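Local structure of aromatic-amino-acid transaminase TyrB (Burkholderia cenocepacia K56-2Valvano, 4WD2) at residues A[37-42]-A[375-380]; A[185-190]-A[216-221]; A[259-264]-A[295-300]. The protein probably catalyses the reversible, pyridoxal-phosphate-dependent transfer of the amino group of aromatic amino acids to a 2-oxo acid. All coordinates share one frame; numbering follows the deposited sequence.

Contact 1. Residues A[37-42]-A[375-380]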
loop_
_atom_site.group_PDB
_atom_site.type_symbol
_atom_site.label_atom_id
_atom_site.label_comp_id
_atom_site.label_asym_id
_atom_site.label_seq_id
_atom_site.Cartn_x
_atom_site.Cartn_y
_atom_site.Cartn_z
ATOM N N VAL A 37 -22.442 -22.615 13.731
ATOM C CA VAL A 37 -22.439 -21.161 13.651
ATOM C C VAL A 37 -21.019 -20.617 13.800
ATOM O O VAL A 37 -20.305 -20.970 14.744
ATOM C CB VAL A 37 -23.347 -20.528 14.739
ATOM C CG1 VAL A 37 -23.295 -19.013 14.663
ATOM C CG2 VAL A 37 -24.779 -21.015 14.597
ATOM N N ASN A 38 -20.613 -19.762 12.865
ATOM C CA ASN A 38 -19.278 -19.171 12.886
ATOM C C ASN A 38 -19.333 -17.713 13.305
ATOM O O ASN A 38 -19.955 -16.890 12.634
ATOM C CB ASN A 38 -18.606 -19.296 11.512
ATOM C CG ASN A 38 -17.117 -19.009 11.556
ATOM O OD1 ASN A 38 -16.544 -18.807 12.622
ATOM N ND2 ASN A 38 -16.480 -19.014 10.392
ATOM N N LEU A 39 -18.692 -17.396 14.424
ATOM C CA LEU A 39 -18.637 -16.026 14.907
ATOM C C LEU A 39 -17.180 -15.623 15.090
ATOM O O LEU A 39 -16.863 -14.740 15.884
ATOM C CB LEU A 39 -19.414 -15.876 16.224
ATOM C CG LEU A 39 -20.858 -16.388 16.263
ATOM C CD1 LEU A 39 -21.381 -16.397 17.682
ATOM C CD2 LEU A 39 -21.779 -15.566 15.365
ATOM N N SER A 40 -16.297 -16.283 14.347
ATOM C CA SER A 40 -14.863 -16.057 14.478
ATOM C C SER A 40 -14.339 -15.027 13.478
ATOM O O SER A 40 -13.275 -14.451 13.688
ATOM C CB SER A 40 -14.098 -17.371 14.309
ATOM O OG SER A 40 -14.161 -17.818 12.967
ATOM N N ILE A 41 -15.078 -14.792 12.396
ATOM C CA ILE A 41 -14.636 -13.831 11.383
ATOM C C ILE A 41 -15.081 -12.409 11.747
ATOM O O ILE A 41 -16.277 -12.110 11.824
ATOM C CB ILE A 41 -15.155 -14.216 9.987
ATOM C CG1 ILE A 41 -14.705 -15.642 9.653
ATOM C CG2 ILE A 41 -14.640 -13.238 8.932
ATOM C CD1 ILE A 41 -15.414 -16.261 8.468
ATOM N N GLY A 42 -14.101 -11.539 11.973
ATOM C CA GLY A 42 -14.357 -10.211 12.501
ATOM C C GLY A 42 -14.644 -9.163 11.445
ATOM O O GLY A 42 -13.881 -8.209 11.278
ATOM N N VAL A 375 -20.747 -23.990 17.869
ATOM C CA VAL A 375 -20.663 -22.535 17.785
ATOM C C VAL A 375 -19.207 -22.104 17.943
ATOM O O VAL A 375 -18.553 -22.449 18.932
ATOM C CB VAL A 375 -21.544 -21.848 18.852
ATOM C CG1 VAL A 375 -21.223 -20.355 18.951
ATOM C CG2 VAL A 375 -23.022 -22.057 18.536
ATOM N N TYR A 376 -18.702 -21.353 16.965
ATOM C CA TYR A 376 -17.273 -21.064 16.887
ATOM C C TYR A 376 -16.924 -19.609 17.236
ATOM O O TYR A 376 -17.327 -18.678 16.532
ATOM C CB TYR A 376 -16.745 -21.382 15.477
ATOM C CG TYR A 376 -16.712 -22.852 15.089
ATOM C CD1 TYR A 376 -17.879 -23.612 15.011
ATOM C CD2 TYR A 376 -15.514 -23.468 14.754
ATOM C CE1 TYR A 376 -17.843 -24.958 14.635
ATOM C CE2 TYR A 376 -15.465 -24.811 14.371
ATOM C CZ TYR A 376 -16.632 -25.549 14.314
ATOM O OH TYR A 376 -16.580 -26.880 13.943
ATOM N N ILE A 377 -16.177 -19.426 18.323
ATOM C CA ILE A 377 -15.606 -18.126 18.662
ATOM C C ILE A 377 -14.111 -18.298 18.937
ATOM O O ILE A 377 -13.610 -19.419 18.942
ATOM C CB ILE A 377 -16.308 -17.474 19.880
ATOM C CG1 ILE A 377 -16.131 -18.315 21.144
ATOM C CG2 ILE A 377 -17.781 -17.248 19.595
ATOM C CD1 ILE A 377 -16.689 -17.654 22.388
ATOM N N LEU A 378 -13.389 -17.197 19.142
ATOM C CA LEU A 378 -11.943 -17.286 19.331
ATOM C C LEU A 378 -11.585 -17.852 20.694
ATOM O O LEU A 378 -12.392 -17.802 21.622
ATOM C CB LEU A 378 -11.279 -15.913 19.166
ATOM C CG LEU A 378 -11.301 -15.258 17.786
ATOM C CD1 LEU A 378 -10.279 -14.135 17.746
ATOM C CD2 LEU A 378 -11.032 -16.278 16.691
ATOM N N ARG A 379 -10.362 -18.365 20.813
ATOM C CA ARG A 379 -9.860 -18.913 22.070
ATOM C C ARG A 379 -9.899 -17.877 23.191
ATOM O O ARG A 379 -10.036 -18.227 24.362
ATOM C CB ARG A 379 -8.430 -19.435 21.895
ATOM N N SER A 380 -9.784 -16.603 22.825
ATOM C CA SER A 380 -9.831 -15.513 23.799
ATOM C C SER A 380 -11.234 -15.258 24.347
ATOM O O SER A 380 -11.402 -14.540 25.339
ATOM C CB SER A 380 -9.315 -14.225 23.172
ATOM O OG SER A 380 -10.241 -13.766 22.209
#

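Contact 2. Residues A[185-190]-A[216-221]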
loop_
_atom_site.group_PDB
_atom_site.type_symbol
_atom_site.label_atom_id
_atom_site.label_comp_id
_atom_site.label_asym_id
_atom_site.label_seq_id
_atom_site.Cartn_x
_atom_site.Cartn_y
_atom_site.Cartn_z
ATOM N N LEU A 185 -4.925 4.396 21.204
ATOM C CA LEU A 185 -6.250 4.386 21.810
ATOM C C LEU A 185 -7.320 4.032 20.789
ATOM O O LEU A 185 -7.325 4.571 19.684
ATOM C CB LEU A 185 -6.551 5.749 22.431
ATOM C CG LEU A 185 -5.546 6.199 23.495
ATOM C CD1 LEU A 185 -5.429 7.709 23.527
ATOM C CD2 LEU A 185 -5.948 5.660 24.868
ATOM N N HIS A 186 -8.216 3.117 21.151
ATOM C CA HIS A 186 -9.381 2.851 20.327
ATOM C C HIS A 186 -10.366 4.000 20.533
ATOM O O HIS A 186 -10.680 4.355 21.667
ATOM C CB HIS A 186 -10.020 1.510 20.689
ATOM C CG HIS A 186 -9.134 0.327 20.442
ATOM N ND1 HIS A 186 -9.512 -0.728 19.641
ATOM C CD2 HIS A 186 -7.895 0.028 20.902
ATOM C CE1 HIS A 186 -8.538 -1.623 19.609
ATOM N NE2 HIS A 186 -7.548 -1.189 20.368
ATOM N N ALA A 187 -10.837 4.595 19.442
ATOM C CA ALA A 187 -11.798 5.699 19.535
ATOM C C ALA A 187 -13.129 5.235 20.121
ATOM O O ALA A 187 -13.775 5.951 20.887
ATOM C CB ALA A 187 -12.022 6.324 18.168
ATOM N N CYS A 188 -13.529 4.027 19.740
ATOM C CA CYS A 188 -14.772 3.411 20.192
ATOM C C CYS A 188 -14.808 2.021 19.576
ATOM O O CYS A 188 -13.915 1.681 18.799
ATOM C CB CYS A 188 -15.999 4.221 19.769
ATOM S SG CYS A 188 -16.197 4.348 17.988
ATOM N N CYS A 189 -15.827 1.231 19.915
ATOM C CA CYS A 189 -15.995 -0.112 19.341
ATOM C C CYS A 189 -14.718 -0.933 19.473
ATOM O O CYS A 189 -14.164 -1.412 18.479
ATOM C CB CYS A 189 -16.426 -0.013 17.873
ATOM S SG CYS A 189 -18.042 0.805 17.645
ATOM N N HIS A 190 -14.252 -1.078 20.712
ATOM C CA HIS A 190 -12.957 -1.693 20.984
ATOM C C HIS A 190 -12.834 -3.086 20.384
ATOM O O HIS A 190 -13.745 -3.906 20.478
ATOM C CB HIS A 190 -12.704 -1.758 22.492
ATOM C CG HIS A 190 -11.312 -2.178 22.852
ATOM N ND1 HIS A 190 -10.973 -3.488 23.115
ATOM C CD2 HIS A 190 -10.174 -1.457 22.998
ATOM C CE1 HIS A 190 -9.684 -3.556 23.404
ATOM N NE2 HIS A 190 -9.176 -2.339 23.337
ATOM N N PRO A 216 -1.039 10.917 21.722
ATOM C CA PRO A 216 -2.153 10.006 21.453
ATOM C C PRO A 216 -2.258 9.641 19.978
ATOM O O PRO A 216 -2.256 10.510 19.092
ATOM C CB PRO A 216 -3.380 10.803 21.913
ATOM C CG PRO A 216 -2.981 12.227 21.760
ATOM C CD PRO A 216 -1.506 12.266 22.092
ATOM N N PHE A 217 -2.325 8.340 19.731
ATOM C CA PHE A 217 -2.569 7.794 18.407
ATOM C C PHE A 217 -3.929 7.103 18.462
ATOM O O PHE A 217 -4.052 5.985 18.966
ATOM C CB PHE A 217 -1.454 6.819 18.000
ATOM C CG PHE A 217 -1.281 6.659 16.507
ATOM C CD1 PHE A 217 -0.044 6.346 15.981
ATOM C CD2 PHE A 217 -2.348 6.821 15.639
ATOM C CE1 PHE A 217 0.127 6.198 14.625
ATOM C CE2 PHE A 217 -2.181 6.674 14.279
ATOM C CZ PHE A 217 -0.940 6.362 13.771
ATOM N N VAL A 218 -4.958 7.789 17.981
ATOM C CA VAL A 218 -6.307 7.247 18.033
ATOM C C VAL A 218 -6.587 6.398 16.804
ATOM O O VAL A 218 -6.349 6.831 15.673
ATOM C CB VAL A 218 -7.363 8.349 18.142
ATOM C CG1 VAL A 218 -8.752 7.733 18.255
ATOM C CG2 VAL A 218 -7.075 9.239 19.346
ATOM N N ASP A 219 -7.059 5.181 17.053
ATOM C CA ASP A 219 -7.407 4.210 16.020
ATOM C C ASP A 219 -8.935 4.140 15.952
ATOM O O ASP A 219 -9.575 3.600 16.857
ATOM C CB ASP A 219 -6.788 2.834 16.350
ATOM C CG ASP A 219 -6.910 1.824 15.213
ATOM O OD1 ASP A 219 -7.718 2.032 14.284
ATOM O OD2 ASP A 219 -6.195 0.800 15.259
ATOM N N MET A 220 -9.512 4.722 14.899
ATOM C CA MET A 220 -10.958 4.731 14.728
ATOM C C MET A 220 -11.337 3.898 13.515
ATOM O O MET A 220 -11.479 4.421 12.414
ATOM C CB MET A 220 -11.485 6.165 14.583
ATOM C CG MET A 220 -13.012 6.256 14.587
ATOM S SD MET A 220 -13.605 7.945 14.671
ATOM C CE MET A 220 -12.727 8.654 13.279
ATOM N N ALA A 221 -11.495 2.598 13.724
ATOM C CA ALA A 221 -11.713 1.676 12.624
ATOM C C ALA A 221 -13.197 1.422 12.363
ATOM O O ALA A 221 -13.562 0.864 11.321
ATOM C CB ALA A 221 -10.981 0.361 12.894
HETATM O O HOH W 1 -11.349 1.722 16.449
#

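Contact 3. Residues A[259-264]-A[295-300]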
loop_
_atom_site.group_PDB
_atom_site.type_symbol
_atom_site.label_atom_id
_atom_site.label_comp_id
_atom_site.label_asym_id
_atom_site.label_seq_id
_atom_site.Cartn_x
_atom_site.Cartn_y
_atom_site.Cartn_z
ATOM N N TYR A 259 -13.433 -3.682 2.595
ATOM C CA TYR A 259 -12.239 -4.314 3.154
ATOM C C TYR A 259 -11.143 -4.497 2.110
ATOM O O TYR A 259 -10.008 -4.083 2.316
ATOM C CB TYR A 259 -12.580 -5.678 3.762
ATOM C CG TYR A 259 -13.796 -5.667 4.652
ATOM C CD1 TYR A 259 -13.677 -5.462 6.024
ATOM C CD2 TYR A 259 -15.065 -5.863 4.122
ATOM C CE1 TYR A 259 -14.796 -5.443 6.840
ATOM C CE2 TYR A 259 -16.188 -5.841 4.929
ATOM C CZ TYR A 259 -16.046 -5.637 6.284
ATOM O OH TYR A 259 -17.164 -5.619 7.083
ATOM N N GLY A 260 -11.507 -5.092 0.980
ATOM C CA GLY A 260 -10.534 -5.500 -0.020
ATOM C C GLY A 260 -10.068 -4.422 -0.984
ATOM O O GLY A 260 -9.250 -4.693 -1.867
ATOM N N GLU A 261 -10.578 -3.206 -0.837
ATOM C CA GLU A 261 -10.113 -2.116 -1.685
ATOM C C GLU A 261 -9.200 -1.159 -0.917
ATOM O O GLU A 261 -8.770 -0.140 -1.452
ATOM C CB GLU A 261 -11.294 -1.356 -2.304
ATOM C CG GLU A 261 -12.199 -2.181 -3.242
ATOM C CD GLU A 261 -11.485 -2.783 -4.467
ATOM O OE1 GLU A 261 -10.293 -2.493 -4.719
ATOM O OE2 GLU A 261 -12.142 -3.557 -5.193
ATOM N N ARG A 262 -8.913 -1.507 0.336
ATOM C CA ARG A 262 -7.890 -0.844 1.153
ATOM C C ARG A 262 -7.972 0.684 1.155
ATOM O O ARG A 262 -7.146 1.371 0.541
ATOM C CB ARG A 262 -6.492 -1.281 0.693
ATOM C CG ARG A 262 -6.336 -2.791 0.499
ATOM C CD ARG A 262 -6.772 -3.590 1.715
ATOM N NE ARG A 262 -5.999 -3.258 2.910
ATOM C CZ ARG A 262 -6.538 -2.981 4.094
ATOM N NH1 ARG A 262 -5.759 -2.684 5.129
ATOM N NH2 ARG A 262 -7.857 -2.999 4.241
ATOM N N VAL A 263 -8.969 1.210 1.856
ATOM C CA VAL A 263 -9.161 2.646 1.937
ATOM C C VAL A 263 -9.284 3.114 3.383
ATOM O O VAL A 263 -10.030 2.545 4.181
ATOM C CB VAL A 263 -10.401 3.090 1.138
ATOM C CG1 VAL A 263 -10.043 3.234 -0.332
ATOM C CG2 VAL A 263 -11.532 2.094 1.317
ATOM N N GLY A 264 -8.517 4.148 3.708
ATOM C CA GLY A 264 -8.508 4.721 5.036
ATOM C C GLY A 264 -7.908 6.108 5.011
ATOM O O GLY A 264 -7.588 6.631 3.940
ATOM N N GLN A 295 -3.770 4.162 -4.299
ATOM C CA GLN A 295 -4.549 3.742 -5.460
ATOM C C GLN A 295 -5.817 4.566 -5.651
ATOM O O GLN A 295 -6.277 5.272 -4.749
ATOM C CB GLN A 295 -4.905 2.250 -5.368
ATOM C CG GLN A 295 -6.113 1.908 -4.496
ATOM C CD GLN A 295 -5.818 1.957 -2.997
ATOM O OE1 GLN A 295 -4.904 2.641 -2.545
ATOM N NE2 GLN A 295 -6.598 1.220 -2.225
ATOM N N THR A 296 -6.380 4.451 -6.846
ATOM C CA THR A 296 -7.394 5.385 -7.309
ATOM C C THR A 296 -8.817 4.878 -7.108
ATOM O O THR A 296 -9.691 5.621 -6.677
ATOM C CB THR A 296 -7.176 5.703 -8.803
ATOM O OG1 THR A 296 -5.918 6.365 -8.973
ATOM C CG2 THR A 296 -8.284 6.587 -9.346
ATOM N N TYR A 297 -9.045 3.610 -7.422
ATOM C CA TYR A 297 -10.408 3.101 -7.514
ATOM C C TYR A 297 -11.218 3.301 -6.227
ATOM O O TYR A 297 -12.208 4.033 -6.227
ATOM C CB TYR A 297 -10.400 1.623 -7.897
ATOM C CG TYR A 297 -11.791 1.112 -8.151
ATOM C CD1 TYR A 297 -12.432 0.305 -7.228
ATOM C CD2 TYR A 297 -12.479 1.473 -9.304
ATOM C CE1 TYR A 297 -13.713 -0.153 -7.450
ATOM C CE2 TYR A 297 -13.768 1.025 -9.535
ATOM C CZ TYR A 297 -14.378 0.208 -8.605
ATOM O OH TYR A 297 -15.663 -0.246 -8.828
ATOM N N GLY A 298 -10.799 2.660 -5.138
ATOM C CA GLY A 298 -11.487 2.780 -3.861
ATOM C C GLY A 298 -11.671 4.206 -3.346
ATOM O O GLY A 298 -12.715 4.544 -2.774
ATOM N N ALA A 299 -10.663 5.049 -3.539
ATOM C CA ALA A 299 -10.749 6.439 -3.095
ATOM C C ALA A 299 -11.773 7.249 -3.909
ATOM O O ALA A 299 -12.462 8.112 -3.366
ATOM C CB ALA A 299 -9.380 7.099 -3.162
ATOM N N LYS A 300 -11.864 6.975 -5.208
ATOM C CA LYS A 300 -12.883 7.596 -6.050
ATOM C C LYS A 300 -14.278 7.223 -5.577
ATOM O O LYS A 300 -15.165 8.069 -5.540
ATOM C CB LYS A 300 -12.712 7.190 -7.517
ATOM C CG LYS A 300 -11.571 7.882 -8.250
ATOM C CD LYS A 300 -11.819 9.375 -8.450
ATOM C CE LYS A 300 -10.934 9.930 -9.563
ATOM N NZ LYS A 300 -10.923 11.425 -9.614
HETATM O O HOH W 2 -8.914 -0.154 -4.993
#

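Contact 1. Residues A[37-42]-A[375-380]
Val37-Asn38 and Val375-Tyr376 run side by side as a short parallel ladder, tied by Tyr376 N to Val37 O at 2.8 Å and by Leu39 N to Tyr376 O, also 2.8 Å. Tyr376 thus gives and takes one backbone bond, as every second residue of a parallel ladder does toward one neighbour, and the carbonyl of Val37 receives in addition a CA-H...O contact from Val375. On one face the two valines lie abreast, CB of Val37 meeting CG2 of Val375 at 4.1 Å. The same apolar side is continued by Leu39, whose CB rests on CG2 of Ile377 at 4.0 Å while its CD1 reaches both that methyl and CG1 of Val375. Helix 393-405 covers the valines and Leu39.

On the other face Asn38 crosses Tyr376 at about a right angle, the amide and ring planes 68° apart, and OD1 of Asn38 stands 3.8 Å from CB of Tyr376. With its CG swung opposite the main-chain nitrogen (chi1 -166°), Asn38 brings OD1 back over the following turn. OD1 of Asn38 is gripped twice there: Ser40 OG donates in the carbonyl plane, on a lone pair, at 2.6 Å, and Ser40 N comes from above that plane at 3.1 Å. This double grip fixes the amide's rotation and directs ND2 to Asn25 of helix 20-30. Ser40 CB then touches CD2 of Leu378, where the chains part. The Tyr376 ring meets Phe28 edge-to-face, and its hydroxyl bonds to Asp31.

Asn38 and Ser40 form an Asx turn that ends a two-strand parallel ladder, here joining the N-terminal part of the aminotransferase chain to the segment that follows helix 363-371.

Contact 2. Residues A[185-190]-A[216-221]
Ala187 presses its CB between two side chains of the neighbouring strand, 3.6 Å from CG1 of Val218 and 3.6 Å from CB of Met220. Met220 starts out with CG opposite its main-chain nitrogen (chi1 -172°), runs past the alanine and turns away only at its bent chi3. Val218 directs CG1 to the same methyl, and at the other end of the ladder CD1 of Leu185 lies across CB of Pro216 at 4.0 Å, under helix 199-211.

The opposite face, that of His186 and Asp219, is polar. These two point the same way from adjacent strands, yet His186 NE2 and Asp219 OD2 remain 5.6 Å apart and each has its own partner: Ser137 for the imidazole, His141 for the carboxylate. CD2 of His190 stands 3.3 Å above the His186 ring, over its centre, while on the His190 ring CE1 of His186 falls toward the rim, so the two imidazoles overlap unevenly.

Between the faces run three backbone bonds, each nearly straight at the hydrogen: Leu185 N to Phe217 O, Asp219 N to Leu185 O (2.7 Å, 175°) and Ala187 N to Asp219 O, the last donor coming from above the carbonyl plane. Asp219 O also accepts from a water at 2.6 Å, which takes the N-H of Ala221 and bonds weakly to Cys188 O across the contact.

Strands 182-186 and 215-220 are the parallel strands of a beta-alpha-beta crossover through helix 199-211. Their chemistry is divided: an apolar face, with Leu185 and Pro216 against the helix, and toward the cofactor a carboxylate, Asp219, whose OD2 lies close to N1 of the pyridoxal-phosphate lysine at position 254, consistent with the aspartate that stabilises a protonated pyridine nitrogen in this family.

Contact 3. Residues A[259-264]-A[295-300]
Gln295 reaches across to the backbone of Glu261 and Arg262 with a bent side chain. From CB, which points toward the 259-264 segment, CG takes the position between the main-chain nitrogen and carbonyl carbon (chi1 82°), and a second bend at chi2 turns the amide back onto the loop. CD lies 3.8 Å from Arg262 O, and NE2 at the tip serves two carbonyls: Arg262 O at 2.8 Å, approached from above its carbonyl plane, and Glu261 O at 2.7 Å through a weak, strongly bent bond (120° at the hydrogen). NE2 also stands 3.8 Å from CB of Arg262.

Beside it, CG1 of Val263 packs on the backbone of helix 297-307, 3.6 Å from Gly298 C, an approach possible because Gly298 has no side chain. A water bonded to Glu261 OE1 makes a weak bond to Gly298 N; the same oxygen accepts from Tyr297 N of the second subunit.

Arg262 directs NH2 to Tyr259 O, in the guanidinium plane, and NH1 to the phosphate of the modified lysine at position 254. The Gln295 amide ties down the backbone beside this phosphate ligand, consistent with a fold-type I aminotransferase active site at the dimer interface.

Overall arrangement
Along the chain, contact 1 closes a loop of 332 residues, and contacts 2 and 3 follow one another inside it. Contact 2 is nearest the centre of the chain, in the large mixed sheet; strand 246-251 adjoins its strand 215-220 and leads into the loop of contact 3, which then enters strand 264-269 of the same sheet. Contact 1 belongs to a separate two-strand sheet. About 23 Å separate the centres of contacts 1 and 2, about 28 Å those of contacts 1 and 3, and about 21 Å those of contacts 2 and 3; none touch. Contacts 2 and 3 approach the cofactor from its ring and phosphate ends, while only contact 3 meets the second subunit.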